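Local coordinates for protein Pab-dependent poly(a)-specific ribonuclease subunit PAN2 (Neurospora crassa, PDB 4CZX) that is probably the catalytic subunit of the PAN deadenylation complex, which shortens mRNA poly(A) tails, and is represented here by its N-terminal WD40 domain, at residues 194-199 and 245-250; 209-214 and 221-226. One frame throughout, in Å; residues are numbered along the deposited sequence.

Interaction 1 (194-199 and 245-250); sequences FINDLD and LAAHVR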
ATOM      1  N   PHE A 194     -20.776 -23.558  33.077  1.00 33.03           N
ATOM      2  CA  PHE A 194     -20.075 -22.316  32.754  1.00 30.98           C
ATOM      3  C   PHE A 194     -20.463 -21.157  33.650  1.00 30.15           C
ATOM      4  O   PHE A 194     -21.542 -21.111  34.235  1.00 32.61           O
ATOM      5  CB  PHE A 194     -20.306 -21.899  31.288  1.00 27.72           C
ATOM      6  CG  PHE A 194     -21.700 -21.414  31.001  1.00 30.15           C
ATOM      7  CD1 PHE A 194     -22.714 -22.326  30.692  1.00 32.10           C
ATOM      8  CD2 PHE A 194     -22.001 -20.060  31.023  1.00 32.11           C
ATOM      9  CE1 PHE A 194     -24.006 -21.886  30.429  1.00 31.38           C
ATOM     10  CE2 PHE A 194     -23.286 -19.612  30.764  1.00 31.90           C
ATOM     11  CZ  PHE A 194     -24.296 -20.530  30.468  1.00 32.26           C
ATOM     12  N   ILE A 195     -19.551 -20.206  33.694  1.00 27.17           N
ATOM     13  CA  ILE A 195     -19.721 -18.949  34.392  1.00 25.73           C
ATOM     14  C   ILE A 195     -19.662 -17.867  33.323  1.00 27.88           C
ATOM     15  O   ILE A 195     -18.680 -17.774  32.603  1.00 27.82           O
ATOM     16  CB  ILE A 195     -18.633 -18.772  35.451  1.00 31.92           C
ATOM     17  CG1 ILE A 195     -18.956 -19.677  36.655  1.00 33.08           C
ATOM     18  CG2 ILE A 195     -18.520 -17.304  35.892  1.00 28.17           C
ATOM     19  CD1 ILE A 195     -17.827 -19.852  37.629  1.00 28.13           C
ATOM     20  N   ASN A 196     -20.738 -17.100  33.183  1.00 28.26           N
ATOM     21  CA  ASN A 196     -20.797 -16.024  32.204  1.00 26.74           C
ATOM     22  C   ASN A 196     -20.223 -14.705  32.753  1.00 24.60           C
ATOM     23  O   ASN A 196     -19.875 -13.794  31.994  1.00 26.02           O
ATOM     24  CB  ASN A 196     -22.243 -15.805  31.751  1.00 29.70           C
ATOM     25  CG  ASN A 196     -22.327 -14.979  30.488  1.00 33.51           C
ATOM     26  OD1 ASN A 196     -21.643 -15.269  29.515  1.00 31.46           O
ATOM     27  ND2 ASN A 196     -23.138 -13.930  30.504  1.00 31.22           N
ATOM     28  N   ASP A 197     -20.138 -14.610  34.077  1.00 26.16           N
ATOM     29  CA  ASP A 197     -19.662 -13.392  34.724  1.00 27.11           C
ATOM     30  C   ASP A 197     -19.271 -13.668  36.170  1.00 23.57           C
ATOM     31  O   ASP A 197     -19.874 -14.507  36.848  1.00 27.39           O
ATOM     32  CB  ASP A 197     -20.735 -12.294  34.680  1.00 25.18           C
ATOM     33  CG  ASP A 197     -20.138 -10.877  34.786  1.00 35.09           C
ATOM     34  OD1 ASP A 197     -18.912 -10.755  34.987  1.00 32.79           O
ATOM     35  OD2 ASP A 197     -20.895  -9.891  34.647  1.00 31.14           O
ATOM     36  N   LEU A 198     -18.268 -12.937  36.644  1.00 24.76           N
ATOM     37  CA  LEU A 198     -17.830 -13.015  38.029  1.00 26.10           C
ATOM     38  C   LEU A 198     -17.439 -11.619  38.501  1.00 26.86           C
ATOM     39  O   LEU A 198     -16.761 -10.888  37.783  1.00 25.99           O
ATOM     40  CB  LEU A 198     -16.644 -13.988  38.181  1.00 27.53           C
ATOM     41  CG  LEU A 198     -16.082 -14.128  39.615  1.00 31.40           C
ATOM     42  CD1 LEU A 198     -15.535 -15.528  39.883  1.00 28.36           C
ATOM     43  CD2 LEU A 198     -15.003 -13.089  39.940  1.00 31.90           C
ATOM     44  N   ASP A 199     -17.873 -11.253  39.701  1.00 27.75           N
ATOM     45  CA  ASP A 199     -17.337 -10.067  40.364  1.00 29.88           C
ATOM     46  C   ASP A 199     -17.089 -10.411  41.816  1.00 30.54           C
ATOM     47  O   ASP A 199     -17.617 -11.402  42.329  1.00 30.62           O
ATOM     48  CB  ASP A 199     -18.280  -8.862  40.240  1.00 26.12           C
ATOM     49  CG  ASP A 199     -17.554  -7.533  40.480  1.00 33.78           C
ATOM     50  OD1 ASP A 199     -16.306  -7.542  40.462  1.00 28.29           O
ATOM     51  OD2 ASP A 199     -18.224  -6.501  40.683  1.00 29.62           O
ATOM     52  N   LEU A 245     -33.478 -14.318  34.525  1.00 37.99           N
ATOM     53  CA  LEU A 245     -32.239 -15.032  34.159  1.00 32.42           C
ATOM     54  C   LEU A 245     -31.020 -14.124  34.231  1.00 33.59           C
ATOM     55  O   LEU A 245     -30.913 -13.144  33.495  1.00 36.16           O
ATOM     56  CB  LEU A 245     -32.321 -15.657  32.767  1.00 32.68           C
ATOM     57  CG  LEU A 245     -33.532 -16.575  32.608  1.00 38.61           C
ATOM     58  CD1 LEU A 245     -33.469 -17.291  31.278  1.00 45.15           C
ATOM     59  CD2 LEU A 245     -33.607 -17.555  33.789  1.00 33.67           C
ATOM     60  N   ALA A 246     -30.084 -14.481  35.099  1.00 34.02           N
ATOM     61  CA  ALA A 246     -28.957 -13.594  35.412  1.00 32.14           C
ATOM     62  C   ALA A 246     -27.789 -13.807  34.474  1.00 32.30           C
ATOM     63  O   ALA A 246     -27.184 -14.877  34.467  1.00 32.28           O
ATOM     64  CB  ALA A 246     -28.516 -13.795  36.842  1.00 33.47           C
ATOM     65  N   ALA A 247     -27.469 -12.768  33.707  1.00 29.17           N
ATOM     66  CA  ALA A 247     -26.416 -12.829  32.698  1.00 28.79           C
ATOM     67  C   ALA A 247     -25.139 -12.146  33.191  1.00 29.15           C
ATOM     68  O   ALA A 247     -24.033 -12.632  32.938  1.00 30.76           O
ATOM     69  CB  ALA A 247     -26.898 -12.194  31.405  1.00 28.25           C
ATOM     70  N   HIS A 248     -25.300 -11.016  33.879  1.00 31.20           N
ATOM     71  CA  HIS A 248     -24.154 -10.262  34.387  1.00 26.78           C
ATOM     72  C   HIS A 248     -24.413  -9.722  35.777  1.00 27.59           C
ATOM     73  O   HIS A 248     -25.571  -9.533  36.188  1.00 33.81           O
ATOM     74  CB  HIS A 248     -23.798  -9.109  33.442  1.00 33.18           C
ATOM     75  CG  HIS A 248     -23.618  -9.551  32.026  1.00 33.24           C
ATOM     76  ND1 HIS A 248     -22.466 -10.161  31.579  1.00 31.98           N
ATOM     77  CD2 HIS A 248     -24.467  -9.521  30.976  1.00 33.66           C
ATOM     78  CE1 HIS A 248     -22.616 -10.488  30.308  1.00 34.69           C
ATOM     79  NE2 HIS A 248     -23.818 -10.107  29.919  1.00 31.05           N
ATOM     80  N   VAL A 249     -23.321  -9.485  36.498  1.00 28.67           N
ATOM     81  CA  VAL A 249     -23.396  -8.992  37.857  1.00 26.49           C
ATOM     82  C   VAL A 249     -22.152  -8.176  38.202  1.00 27.21           C
ATOM     83  O   VAL A 249     -21.031  -8.492  37.785  1.00 26.55           O
ATOM     84  CB  VAL A 249     -23.571 -10.151  38.874  1.00 26.37           C
ATOM     85  CG1 VAL A 249     -22.320 -11.032  38.918  1.00 31.45           C
ATOM     86  CG2 VAL A 249     -23.937  -9.623  40.257  1.00 28.08           C
ATOM     87  N   ARG A 250     -22.379  -7.098  38.939  1.00 27.79           N
ATOM     88  CA  ARG A 250     -21.300  -6.307  39.509  1.00 28.36           C
ATOM     89  C   ARG A 250     -21.656  -5.958  40.937  1.00 27.86           C
ATOM     90  O   ARG A 250     -22.808  -5.634  41.226  1.00 32.54           O
ATOM     91  CB  ARG A 250     -21.060  -5.020  38.716  1.00 30.12           C
ATOM     92  CG  ARG A 250     -20.420  -5.217  37.351  1.00 29.86           C
ATOM     93  CD  ARG A 250     -18.977  -5.676  37.481  1.00 25.49           C
ATOM     94  NE  ARG A 250     -18.309  -5.800  36.181  1.00 27.46           N
ATOM     95  CZ  ARG A 250     -18.133  -6.945  35.534  1.00 29.97           C
ATOM     96  NH1 ARG A 250     -18.607  -8.090  36.027  1.00 27.35           N
ATOM     97  NH2 ARG A 250     -17.496  -6.946  34.376  1.00 25.59           N
TER
HETATM   98  O   HOH W   1     -19.654 -11.224  31.666  1.00 33.25           O
HETATM   99  O   HOH W   2     -17.047  -9.569  33.019  1.00 29.01           O

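Interaction 2 (209-214 and 221-226); sequences GGSHRQ and ILDPYV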
ATOM      1  N   GLY A 209     -24.146 -17.801  35.489  1.00 30.48           N
ATOM      2  CA  GLY A 209     -23.709 -18.897  34.650  1.00 29.62           C
ATOM      3  C   GLY A 209     -24.853 -19.837  34.334  1.00 30.50           C
ATOM      4  O   GLY A 209     -26.021 -19.459  34.473  1.00 32.38           O
ATOM      5  N   GLY A 210     -24.517 -21.055  33.917  1.00 31.68           N
ATOM      6  CA  GLY A 210     -25.531 -22.047  33.575  1.00 31.71           C
ATOM      7  C   GLY A 210     -25.054 -23.486  33.634  1.00 33.08           C
ATOM      8  O   GLY A 210     -23.866 -23.760  33.839  1.00 33.52           O
ATOM      9  N   SER A 211     -25.993 -24.406  33.426  1.00 33.81           N
ATOM     10  CA  SER A 211     -25.764 -25.830  33.640  1.00 35.90           C
ATOM     11  C   SER A 211     -25.160 -26.572  32.449  1.00 36.33           C
ATOM     12  O   SER A 211     -24.589 -27.646  32.630  1.00 37.79           O
ATOM     13  CB  SER A 211     -27.085 -26.508  34.032  1.00 39.75           C
ATOM     14  OG  SER A 211     -27.560 -25.999  35.266  1.00 40.19           O
ATOM     15  N   HIS A 212     -25.295 -26.021  31.240  1.00 33.52           N
ATOM     16  CA  HIS A 212     -24.750 -26.679  30.045  1.00 32.55           C
ATOM     17  C   HIS A 212     -24.276 -25.687  29.008  1.00 31.11           C
ATOM     18  O   HIS A 212     -24.972 -24.717  28.709  1.00 34.67           O
ATOM     19  CB  HIS A 212     -25.781 -27.600  29.387  1.00 30.66           C
ATOM     20  CG  HIS A 212     -26.346 -28.623  30.320  1.00 40.98           C
ATOM     21  ND1 HIS A 212     -27.596 -28.500  30.885  1.00 42.86           N
ATOM     22  CD2 HIS A 212     -25.814 -29.763  30.820  1.00 40.32           C
ATOM     23  CE1 HIS A 212     -27.825 -29.538  31.673  1.00 43.29           C
ATOM     24  NE2 HIS A 212     -26.759 -30.319  31.649  1.00 47.83           N
ATOM     25  N   ARG A 213     -23.112 -25.960  28.435  1.00 35.31           N
ATOM     26  CA  ARG A 213     -22.651 -25.179  27.302  1.00 27.83           C
ATOM     27  C   ARG A 213     -23.434 -25.602  26.051  1.00 26.63           C
ATOM     28  O   ARG A 213     -24.108 -26.646  26.022  1.00 29.16           O
ATOM     29  CB  ARG A 213     -21.148 -25.341  27.098  1.00 27.14           C
ATOM     30  CG  ARG A 213     -20.330 -24.563  28.136  1.00 28.98           C
ATOM     31  CD  ARG A 213     -18.839 -24.817  28.004  1.00 26.35           C
ATOM     32  NE  ARG A 213     -18.114 -24.080  29.043  1.00 27.37           N
ATOM     33  CZ  ARG A 213     -17.640 -22.847  28.889  1.00 29.12           C
ATOM     34  NH1 ARG A 213     -17.820 -22.222  27.743  1.00 27.13           N
ATOM     35  NH2 ARG A 213     -16.996 -22.239  29.885  1.00 27.44           N
ATOM     36  N   GLN A 214     -23.351 -24.757  25.037  1.00 28.71           N
ATOM     37  CA  GLN A 214     -24.160 -24.891  23.831  1.00 32.37           C
ATOM     38  C   GLN A 214     -23.820 -26.144  23.032  1.00 28.24           C
ATOM     39  O   GLN A 214     -22.643 -26.484  22.858  1.00 26.58           O
ATOM     40  CB  GLN A 214     -23.965 -23.638  22.963  1.00 26.81           C
ATOM     41  CG  GLN A 214     -24.809 -23.602  21.702  1.00 30.44           C
ATOM     42  CD  GLN A 214     -24.532 -22.351  20.887  1.00 30.08           C
ATOM     43  OE1 GLN A 214     -23.495 -21.695  21.054  1.00 27.88           O
ATOM     44  NE2 GLN A 214     -25.440 -22.034  19.971  1.00 31.25           N
ATOM     45  N   ILE A 221     -28.277 -22.068  28.422  1.00 34.51           N
ATOM     46  CA  ILE A 221     -29.296 -21.331  29.148  1.00 33.78           C
ATOM     47  C   ILE A 221     -28.749 -20.805  30.474  1.00 31.01           C
ATOM     48  O   ILE A 221     -28.091 -21.534  31.221  1.00 36.29           O
ATOM     49  CB  ILE A 221     -30.527 -22.231  29.390  1.00 40.02           C
ATOM     50  CG1 ILE A 221     -30.991 -22.816  28.048  1.00 41.42           C
ATOM     51  CG2 ILE A 221     -31.645 -21.462  30.082  1.00 41.50           C
ATOM     52  CD1 ILE A 221     -32.052 -23.885  28.167  1.00 47.02           C
ATOM     53  N   LEU A 222     -29.005 -19.531  30.756  1.00 34.99           N
ATOM     54  CA  LEU A 222     -28.574 -18.918  32.017  1.00 33.88           C
ATOM     55  C   LEU A 222     -29.471 -19.288  33.210  1.00 34.92           C
ATOM     56  O   LEU A 222     -30.669 -19.550  33.047  1.00 34.98           O
ATOM     57  CB  LEU A 222     -28.529 -17.405  31.863  1.00 35.20           C
ATOM     58  CG  LEU A 222     -27.395 -16.925  30.962  1.00 34.81           C
ATOM     59  CD1 LEU A 222     -27.685 -15.516  30.464  1.00 33.91           C
ATOM     60  CD2 LEU A 222     -26.081 -16.973  31.739  1.00 33.94           C
ATOM     61  N   ASP A 223     -28.889 -19.290  34.409  1.00 33.61           N
ATOM     62  CA  ASP A 223     -29.623 -19.637  35.631  1.00 36.40           C
ATOM     63  C   ASP A 223     -30.492 -18.487  36.151  1.00 37.86           C
ATOM     64  O   ASP A 223     -30.150 -17.318  35.974  1.00 37.38           O
ATOM     65  CB  ASP A 223     -28.650 -20.080  36.729  1.00 36.91           C
ATOM     66  CG  ASP A 223     -28.097 -21.478  36.499  1.00 40.04           C
ATOM     67  OD1 ASP A 223     -28.801 -22.322  35.888  1.00 37.20           O
ATOM     68  OD2 ASP A 223     -26.961 -21.741  36.937  1.00 38.29           O
ATOM     69  N   PRO A 224     -31.618 -18.818  36.810  1.00 37.68           N
ATOM     70  CA  PRO A 224     -32.555 -17.826  37.348  1.00 36.75           C
ATOM     71  C   PRO A 224     -32.095 -17.277  38.694  1.00 40.19           C
ATOM     72  O   PRO A 224     -32.910 -17.020  39.596  1.00 40.37           O
ATOM     73  CB  PRO A 224     -33.850 -18.631  37.506  1.00 39.56           C
ATOM     74  CG  PRO A 224     -33.359 -19.997  37.840  1.00 40.62           C
ATOM     75  CD  PRO A 224     -32.140 -20.191  36.969  1.00 38.13           C
ATOM     76  N   TYR A 225     -30.786 -17.117  38.840  1.00 42.41           N
ATOM     77  CA  TYR A 225     -30.223 -16.619  40.085  1.00 42.95           C
ATOM     78  C   TYR A 225     -28.782 -16.205  39.899  1.00 38.43           C
ATOM     79  O   TYR A 225     -28.123 -16.596  38.935  1.00 37.55           O
ATOM     80  CB  TYR A 225     -30.299 -17.671  41.195  1.00 44.34           C
ATOM     81  CG  TYR A 225     -29.822 -19.044  40.772  1.00 48.21           C
ATOM     82  CD1 TYR A 225     -28.467 -19.324  40.635  1.00 46.17           C
ATOM     83  CD2 TYR A 225     -30.732 -20.066  40.518  1.00 45.82           C
ATOM     84  CE1 TYR A 225     -28.027 -20.581  40.237  1.00 43.87           C
ATOM     85  CE2 TYR A 225     -30.302 -21.331  40.122  1.00 46.70           C
ATOM     86  CZ  TYR A 225     -28.952 -21.583  39.988  1.00 46.90           C
ATOM     87  OH  TYR A 225     -28.516 -22.830  39.601  1.00 44.30           O
ATOM     88  N   VAL A 226     -28.310 -15.407  40.848  1.00 35.03           N
ATOM     89  CA  VAL A 226     -26.897 -15.118  41.001  1.00 35.02           C
ATOM     90  C   VAL A 226     -26.368 -15.969  42.156  1.00 37.00           C
ATOM     91  O   VAL A 226     -26.989 -16.020  43.223  1.00 37.85           O
ATOM     92  CB  VAL A 226     -26.657 -13.625  41.282  1.00 36.66           C
ATOM     93  CG1 VAL A 226     -25.204 -13.379  41.686  1.00 41.11           C
ATOM     94  CG2 VAL A 226     -27.029 -12.795  40.074  1.00 37.05           C
TER
HETATM   95  O   HOH W   3     -26.815 -17.041  36.368  1.00 26.44           O
HETATM   96  O   HOH W   4     -26.196 -24.169  36.719  1.00 26.30           O
HETATM   97  O   HOH W   5     -28.654 -23.242  33.282  1.00 29.82           O
HETATM   98  O   HOH W   6     -27.218 -24.413  30.729  1.00 31.31           O

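Interaction 1 (194-199 and 245-250)
Strand residues Asp-197 to Asp-199 run alongside His-248 to Arg-250 almost parallel, their short axes 8° apart and 6.2 Å away at closest approach. These are edge strands of two successive blades of the seven-bladed WD40 propeller, and side chains rather than a shared sheet join them. Each strand enters through a classic beta bulge, Asn-196 and Asp-197 facing Cys-208, and Ala-247 and His-248 facing Val-262. At the N-terminal end of the pairing Asn-196 donates ND2 to the carbonyl O of Ala-247 at 2.9 Å, while the amide lies oblique to the His-248 ring.

Asp-197 does most of the bridging. With CG anti to its own N (chi1 -156°), the carboxylate reaches across to the second strand. OD1 accepts NH1 of Arg-250 on its syn side at 2.9 Å, the oxygen lying close to the guanidinium plane although the two flat groups are turned 71° from each other. OD2 takes the backbone N of Val-249 from above the carboxylate plane (3.1 Å), and sits near the plane of the His-248 ring, where ND1 offers a weak bond.

The Arg-250 chain bends at chi2, which lets NH1 also return to the O of Val-249 at 3.0 Å; NE pairs with Asp-294 of the next blade. A leucine in its place would probably leave the buried Asp-197 carboxylate, and Asp-294 as well, without a cationic mate. Asp-199, whose carboxylate pairs with Lys-160 and with the backbone N of Met-251, brings OD2 alongside CD of Arg-250 at 3.4 Å. A water adds a second link between Asp-197 and Arg-250, bonded to OD1 of the one and NH2 of the other, both at 3.0 Å.

Interaction 2 (209-214 and 221-226)
Asp-223 and Gly-209 make the one direct hydrogen bond of this contact: the backbone N of Asp-223 meets the O of Gly-209 at 2.9 Å, close to the line of the C=O bond (164°). The same oxygen lies 3.6 Å from CA of Leu-222, in a CA-H...O contact, and CD2 of Leu-222 packs against it as well. A second contact of this type joins CA of Gly-210 to the O of Ile-221 at 3.5 Å. Gly-210 can come this near because it carries no side chain; a CB there would fall only 2.2 Å from that carbonyl oxygen.

Beyond this first shell, water does the joining, as the antiparallel strands 204-210 and 225-230 of one propeller blade pass into the loop between them. One molecule links the N of Gly-209 to the O of Tyr-225. Another gathers the N of Ser-211, the O of Ile-221 and OD1 of Asp-223, the last at 2.8 Å. A third joins OG of Ser-211 to OD2 of Asp-223 (2.6 Å from the water), and a fourth ties the N of His-212 to the O of Ile-221.

The Asp-223 side chain is steadied from several directions. CG, anti to the carbonyl carbon (chi1 -75°), puts OD2 3.7 Å from CA of Gly-210. CB lies 3.5 Å above one face of the Tyr-225 ring, toward the rim, and OD2 also accepts ND1 of His-191. NH2 of Arg-213 bonds to the O of Asn-170 and forms a salt bridge with a MES molecule, probably from the crystallisation liquor. With one direct bond, this loop base probably relies in good part on ordered water, and the negative charge of Asp-223 probably orients the two waters that donate to OD1 and OD2.

Overall arrangement
From the N terminus, the chain first meets 194-199, the first strand of one propeller blade, then turns back along strand 204-210 into 209-214. Interaction 2 closes the short loop that leads to 221-226 and strand 225-230 of the same blade. After strand 235-241 the chain crosses to the next blade, where 245-250 returns to 194-199, so interaction 1 closes a longer loop that contains all of interaction 2. Interaction 2 thus works within a blade and interaction 1 between neighbours. They also touch: Gly-210 N lies 3.0 Å from Phe-194 O, and Ala-246 N lies 3.0 Å from Asp-223 O, both probable hydrogen bonds.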